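Local structure of beta-galactosidase BgaB (Bifidobacterium adolescentis, 5VYM) at residues M27-W32 / G93-L98; V52-D57 / P67-L72. The protein hydrolyses terminal beta-D-galactose from transgalactooligosaccharides, most actively where galactose is beta-1,4-linked to another galactose, this chain being its trimerisation domain. One frame throughout, in Å; residues are numbered along the deposited sequence.

Interaction 1: M27-W32 / G93-L98; sequences MKLNHW and GYATGL
Leu29 lays its CD2 methyl over the junction of Tyr94 and Ala95. The contact lies at the C-terminal edge of the four-stranded parallel sheet of the trimerisation domain, a domain of the glutaminase amidotransferase-like clan. Residues 93-98 leave strand 89-93, the last of the sheet within this chain, through a type I beta turn from Gly93 to Thr96, closed by Thr96 N to Gly93 O at 3.2 Å. Residues 27-32 lead into helix 31-44, with Asn30 at the N-cap position. Its OD1 accepts a hydrogen bond from the backbone N of His33.

No hydrogen bond crosses between the segments. The contact is apolar and small, with 116 Å² buried on both sides together. CG of Leu29 lies anti to its carbonyl carbon (chi1 -66°), which swings it to the side of the backbone N; of the two methyls it is CD2 that reaches the turn. The CB of Ala95 points at the other segment and meets that methyl. The tyrosine comes in obliquely, with Tyr94 CE2 3.9 Å from Leu29 CD2. CG of Tyr94 sits between the backbone N and the carbonyl carbon (chi1 63°), which brings the CE2 and OH end of the ring near Leu29.

This end of the sheet also faces the second subunit. Lys28 NZ makes a salt bridge with Asp211 of the second subunit, and Tyr94 packs on the same aspartate. Gly93 pairs in a parallel ladder with a strand of that chain, which continues the sheet across the interface. Leu29 CD2 also lies 4.0 Å from Tyr94 OH, while its closest approach across the contact is 3.7 Å, to Ala95 CB.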
loop_
_atom_site.group_PDB
_atom_site.type_symbol
_atom_site.label_atom_id
_atom_site.label_comp_id
_atom_site.label_asym_id
_atom_site.label_seq_id
_atom_site.Cartn_x
_atom_site.Cartn_y
_atom_site.Cartn_z
ATOM N N MET B 27 -16.982 -22.165 -12.871
ATOM C CA MET B 27 -16.495 -22.264 -14.240
ATOM C C MET B 27 -16.627 -20.947 -14.993
ATOM O O MET B 27 -16.017 -20.793 -16.055
ATOM C CB MET B 27 -17.243 -23.367 -14.990
ATOM C CG MET B 27 -17.129 -24.751 -14.364
ATOM S SD MET B 27 -15.446 -25.402 -14.330
ATOM C CE MET B 27 -14.977 -25.082 -12.630
ATOM N N LYS B 28 -17.410 -20.000 -14.470
ATOM C CA LYS B 28 -17.516 -18.686 -15.091
ATOM C C LYS B 28 -16.217 -17.897 -14.981
ATOM O O LYS B 28 -15.995 -16.975 -15.774
ATOM C CB LYS B 28 -18.673 -17.908 -14.460
ATOM C CG LYS B 28 -19.030 -16.603 -15.165
ATOM C CD LYS B 28 -19.413 -16.837 -16.616
ATOM C CE LYS B 28 -19.986 -15.573 -17.244
ATOM N NZ LYS B 28 -19.028 -14.432 -17.199
ATOM N N LEU B 29 -15.358 -18.237 -14.022
ATOM C CA LEU B 29 -14.049 -17.603 -13.902
ATOM C C LEU B 29 -13.196 -17.984 -15.104
ATOM O O LEU B 29 -12.736 -19.126 -15.213
ATOM C CB LEU B 29 -13.379 -18.020 -12.598
ATOM C CG LEU B 29 -14.058 -17.543 -11.315
ATOM C CD1 LEU B 29 -13.384 -18.145 -10.090
ATOM C CD2 LEU B 29 -14.051 -16.022 -11.247
ATOM N N ASN B 30 -12.989 -17.033 -16.012
ATOM C CA ASN B 30 -12.212 -17.263 -17.226
ATOM C C ASN B 30 -11.395 -16.007 -17.494
ATOM O O ASN B 30 -11.962 -14.951 -17.792
ATOM C CB ASN B 30 -13.122 -17.598 -18.409
ATOM C CG ASN B 30 -12.354 -18.119 -19.611
ATOM O OD1 ASN B 30 -11.341 -17.550 -20.016
ATOM N ND2 ASN B 30 -12.838 -19.214 -20.189
ATOM N N HIS B 31 -10.070 -16.122 -17.395
ATOM C CA HIS B 31 -9.219 -14.941 -17.507
ATOM C C HIS B 31 -9.287 -14.337 -18.905
ATOM O O HIS B 31 -9.571 -13.143 -19.063
ATOM C CB HIS B 31 -7.775 -15.288 -17.143
ATOM C CG HIS B 31 -6.813 -14.167 -17.381
ATOM N ND1 HIS B 31 -7.102 -12.859 -17.058
ATOM C CD2 HIS B 31 -5.570 -14.156 -17.916
ATOM C CE1 HIS B 31 -6.078 -12.091 -17.382
ATOM N NE2 HIS B 31 -5.134 -12.854 -17.905
ATOM N N TRP B 32 -9.029 -15.147 -19.935
ATOM C CA TRP B 32 -8.983 -14.605 -21.290
ATOM C C TRP B 32 -10.349 -14.114 -21.751
ATOM O O TRP B 32 -10.431 -13.121 -22.484
ATOM C CB TRP B 32 -8.441 -15.644 -22.271
ATOM C CG TRP B 32 -8.407 -15.128 -23.674
ATOM C CD1 TRP B 32 -9.189 -15.532 -24.716
ATOM C CD2 TRP B 32 -7.565 -14.086 -24.181
ATOM N NE1 TRP B 32 -8.875 -14.815 -25.846
ATOM C CE2 TRP B 32 -7.882 -13.920 -25.544
ATOM C CE3 TRP B 32 -6.570 -13.283 -23.617
ATOM C CZ2 TRP B 32 -7.240 -12.984 -26.350
ATOM C CZ3 TRP B 32 -5.933 -12.354 -24.419
ATOM C CH2 TRP B 32 -6.272 -12.212 -25.771
ATOM N N GLY B 93 -10.275 -6.412 -10.988
ATOM C CA GLY B 93 -11.472 -7.223 -10.962
ATOM C C GLY B 93 -11.601 -8.034 -9.686
ATOM O O GLY B 93 -10.650 -8.210 -8.924
ATOM N N TYR B 94 -12.812 -8.552 -9.466
ATOM C CA TYR B 94 -13.115 -9.229 -8.208
ATOM C C TYR B 94 -12.298 -10.504 -8.031
ATOM O O TYR B 94 -12.023 -10.908 -6.895
ATOM C CB TYR B 94 -14.611 -9.538 -8.123
ATOM C CG TYR B 94 -15.119 -10.481 -9.192
ATOM C CD1 TYR B 94 -15.470 -10.012 -10.451
ATOM C CD2 TYR B 94 -15.259 -11.841 -8.938
ATOM C CE1 TYR B 94 -15.938 -10.870 -11.430
ATOM C CE2 TYR B 94 -15.727 -12.706 -9.911
ATOM C CZ TYR B 94 -16.064 -12.216 -11.154
ATOM O OH TYR B 94 -16.530 -13.073 -12.125
ATOM N N ALA B 95 -11.899 -11.149 -9.128
ATOM C CA ALA B 95 -11.153 -12.399 -9.068
ATOM C C ALA B 95 -9.663 -12.207 -9.324
ATOM O O ALA B 95 -8.974 -13.165 -9.691
ATOM C CB ALA B 95 -11.734 -13.408 -10.058
ATOM N N THR B 96 -9.150 -10.996 -9.129
ATOM C CA THR B 96 -7.750 -10.680 -9.381
ATOM C C THR B 96 -6.963 -10.714 -8.077
ATOM O O THR B 96 -7.410 -10.169 -7.061
ATOM C CB THR B 96 -7.617 -9.305 -10.042
ATOM O OG1 THR B 96 -8.096 -9.374 -11.391
ATOM C CG2 THR B 96 -6.165 -8.839 -10.043
ATOM N N GLY B 97 -5.802 -11.361 -8.105
ATOM C CA GLY B 97 -4.898 -11.331 -6.972
ATOM C C GLY B 97 -5.234 -12.293 -5.856
ATOM O O GLY B 97 -5.038 -11.963 -4.680
ATOM N N LEU B 98 -5.726 -13.484 -6.189
ATOM C CA LEU B 98 -6.090 -14.467 -5.175
ATOM C C LEU B 98 -4.972 -15.454 -4.878
ATOM O O LEU B 98 -4.909 -15.994 -3.767
ATOM C CB LEU B 98 -7.339 -15.238 -5.613
ATOM C CG LEU B 98 -8.547 -14.412 -6.061
ATOM C CD1 LEU B 98 -9.738 -15.317 -6.343
ATOM C CD2 LEU B 98 -8.898 -13.357 -5.023
#

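Interaction 2: V52-D57 / P67-L72; sequences VPLAYD and PTVLIL
Leu54 reaches with its CD2 methyl into the bend formed by residues 67-72, between Val69 and Leu72. Leu54 CD2 meets Leu72 CD2 at 4.0 Å, the two side chains crossing at about a right angle. Val69 CG1 is slightly farther from Leu54 CD2, at 4.2 Å. The leucine extends with CG anti to the backbone N (chi1 177°), which directs the side chain from just past strand 50-53 toward residues 67-72.

The buried packing is concentrated on this one methyl, and the total is modest at 83 Å². The rest of segment 52-57 turns away. A type I beta turn from Pro53 to Tyr56, closed by Tyr56 N to Pro53 O at 3.1 Å, takes Ala55, Tyr56 and Asp57 to the exposed side. There the Tyr56 ring has Pro53 CG 3.5 Å above one face, offset toward the rim. Arg79 of helix 74-85 hydrogen-bonds to the carbonyls of Leu54 and Tyr56.

Across from Leu54, Val69 is the centre of an inverse gamma turn. The contact joins loops at the C-terminal edge of a parallel sheet of strand order 2-1-3-4, consistent with the glutaminase I-like alpha/beta fold of the domain's clan.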
loop_
_atom_site.group_PDB
_atom_site.type_symbol
_atom_site.label_atom_id
_atom_site.label_comp_id
_atom_site.label_asym_id
_atom_site.label_seq_id
_atom_site.Cartn_x
_atom_site.Cartn_y
_atom_site.Cartn_z
ATOM N N VAL B 52 -1.827 -6.128 -23.193
ATOM C CA VAL B 52 -0.391 -6.195 -22.953
ATOM C C VAL B 52 -0.127 -7.340 -21.992
ATOM O O VAL B 52 -0.825 -7.461 -20.983
ATOM C CB VAL B 52 0.168 -4.878 -22.383
ATOM C CG1 VAL B 52 1.664 -4.994 -22.137
ATOM C CG2 VAL B 52 -0.140 -3.722 -23.321
ATOM N N PRO B 53 0.848 -8.210 -22.261
ATOM C CA PRO B 53 1.209 -9.237 -21.279
ATOM C C PRO B 53 1.656 -8.610 -19.966
ATOM O O PRO B 53 2.273 -7.543 -19.939
ATOM C CB PRO B 53 2.356 -9.992 -21.960
ATOM C CG PRO B 53 2.143 -9.763 -23.416
ATOM C CD PRO B 53 1.570 -8.380 -23.534
ATOM N N LEU B 54 1.333 -9.300 -18.870
ATOM C CA LEU B 54 1.631 -8.776 -17.540
ATOM C C LEU B 54 3.125 -8.548 -17.349
ATOM O O LEU B 54 3.534 -7.587 -16.685
ATOM C CB LEU B 54 1.085 -9.732 -16.478
ATOM C CG LEU B 54 1.343 -9.404 -15.008
ATOM C CD1 LEU B 54 0.876 -8.001 -14.682
ATOM C CD2 LEU B 54 0.652 -10.416 -14.107
ATOM N N ALA B 55 3.958 -9.412 -17.932
ATOM C CA ALA B 55 5.401 -9.308 -17.744
ATOM C C ALA B 55 6.022 -8.137 -18.496
ATOM O O ALA B 55 7.168 -7.781 -18.205
ATOM C CB ALA B 55 6.081 -10.608 -18.172
ATOM N N TYR B 56 5.308 -7.532 -19.442
ATOM C CA TYR B 56 5.886 -6.467 -20.246
ATOM C C TYR B 56 5.875 -5.142 -19.485
ATOM O O TYR B 56 5.258 -5.001 -18.426
ATOM C CB TYR B 56 5.141 -6.324 -21.573
ATOM C CG TYR B 56 5.447 -7.414 -22.580
ATOM C CD1 TYR B 56 4.876 -7.395 -23.846
ATOM C CD2 TYR B 56 6.303 -8.460 -22.264
ATOM C CE1 TYR B 56 5.151 -8.387 -24.770
ATOM C CE2 TYR B 56 6.583 -9.456 -23.180
ATOM C CZ TYR B 56 6.004 -9.415 -24.431
ATOM O OH TYR B 56 6.281 -10.405 -25.345
ATOM N N ASP B 57 6.577 -4.160 -20.047
ATOM C CA ASP B 57 6.706 -2.834 -19.445
ATOM C C ASP B 57 5.508 -1.991 -19.866
ATOM O O ASP B 57 5.498 -1.401 -20.949
ATOM C CB ASP B 57 8.021 -2.185 -19.866
ATOM C CG ASP B 57 8.225 -0.810 -19.252
ATOM O OD1 ASP B 57 7.483 -0.450 -18.314
ATOM O OD2 ASP B 57 9.133 -0.087 -19.712
ATOM N N PRO B 67 -8.352 -7.980 -15.330
ATOM C CA PRO B 67 -9.584 -8.766 -15.209
ATOM C C PRO B 67 -9.311 -10.243 -14.965
ATOM O O PRO B 67 -8.765 -10.930 -15.835
ATOM C CB PRO B 67 -10.270 -8.538 -16.559
ATOM C CG PRO B 67 -9.135 -8.181 -17.523
ATOM C CD PRO B 67 -7.872 -7.948 -16.721
ATOM N N THR B 68 -9.696 -10.735 -13.787
ATOM C CA THR B 68 -9.483 -12.128 -13.395
ATOM C C THR B 68 -8.014 -12.519 -13.563
ATOM O O THR B 68 -7.672 -13.550 -14.149
ATOM C CB THR B 68 -10.409 -13.068 -14.176
ATOM O OG1 THR B 68 -11.718 -12.489 -14.251
ATOM C CG2 THR B 68 -10.518 -14.428 -13.486
ATOM N N VAL B 69 -7.133 -11.663 -13.056
ATOM C CA VAL B 69 -5.699 -11.985 -12.985
ATOM C C VAL B 69 -5.511 -12.728 -11.668
ATOM O O VAL B 69 -5.100 -12.176 -10.645
ATOM C CB VAL B 69 -4.818 -10.738 -13.106
ATOM C CG1 VAL B 69 -3.343 -11.113 -13.042
ATOM C CG2 VAL B 69 -5.121 -10.009 -14.406
ATOM N N LEU B 70 -5.843 -14.021 -11.694
ATOM C CA LEU B 70 -5.872 -14.811 -10.465
ATOM C C LEU B 70 -4.490 -14.917 -9.835
ATOM O O LEU B 70 -4.353 -14.855 -8.608
ATOM C CB LEU B 70 -6.434 -16.203 -10.753
ATOM C CG LEU B 70 -7.920 -16.278 -11.099
ATOM C CD1 LEU B 70 -8.142 -17.236 -12.254
ATOM C CD2 LEU B 70 -8.722 -16.708 -9.882
ATOM N N ILE B 71 -3.456 -15.081 -10.655
ATOM C CA ILE B 71 -2.092 -15.251 -10.173
ATOM C C ILE B 71 -1.412 -13.891 -10.188
ATOM O O ILE B 71 -1.242 -13.284 -11.252
ATOM C CB ILE B 71 -1.314 -16.263 -11.027
ATOM C CG1 ILE B 71 -2.173 -17.496 -11.321
ATOM C CG2 ILE B 71 -0.026 -16.662 -10.326
ATOM C CD1 ILE B 71 -2.511 -18.316 -10.101
ATOM N N LEU B 72 -1.028 -13.408 -9.008
ATOM C CA LEU B 72 -0.270 -12.171 -8.870
ATOM C C LEU B 72 0.865 -12.415 -7.892
ATOM O O LEU B 72 0.624 -12.676 -6.709
ATOM C CB LEU B 72 -1.152 -11.018 -8.383
ATOM C CG LEU B 72 -1.695 -10.051 -9.435
ATOM C CD1 LEU B 72 -2.324 -8.842 -8.759
ATOM C CD2 LEU B 72 -0.598 -9.623 -10.398
#

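Interactions 1 and 2 lie in one domain, with centres 11 Å apart and on the same side of the chain's centre. Along the chain the order is 27-32, 52-57, 67-72, 93-98, so interaction 2 is nested within the loop closed by interaction 1. Three of the segments continue from strands 50-53, 63-66 and 89-93 of the parallel sheet; the fourth enters helix 31-44. The two contacts touch directly. Gly97 N probably donates to Val69 O at 2.8 Å, and His31 ND1 probably bonds to Pro67 O. Residues 67-72 thus lie between the turn after strand 89-93, next to the second subunit, and the turn after strand 50-53, touching both.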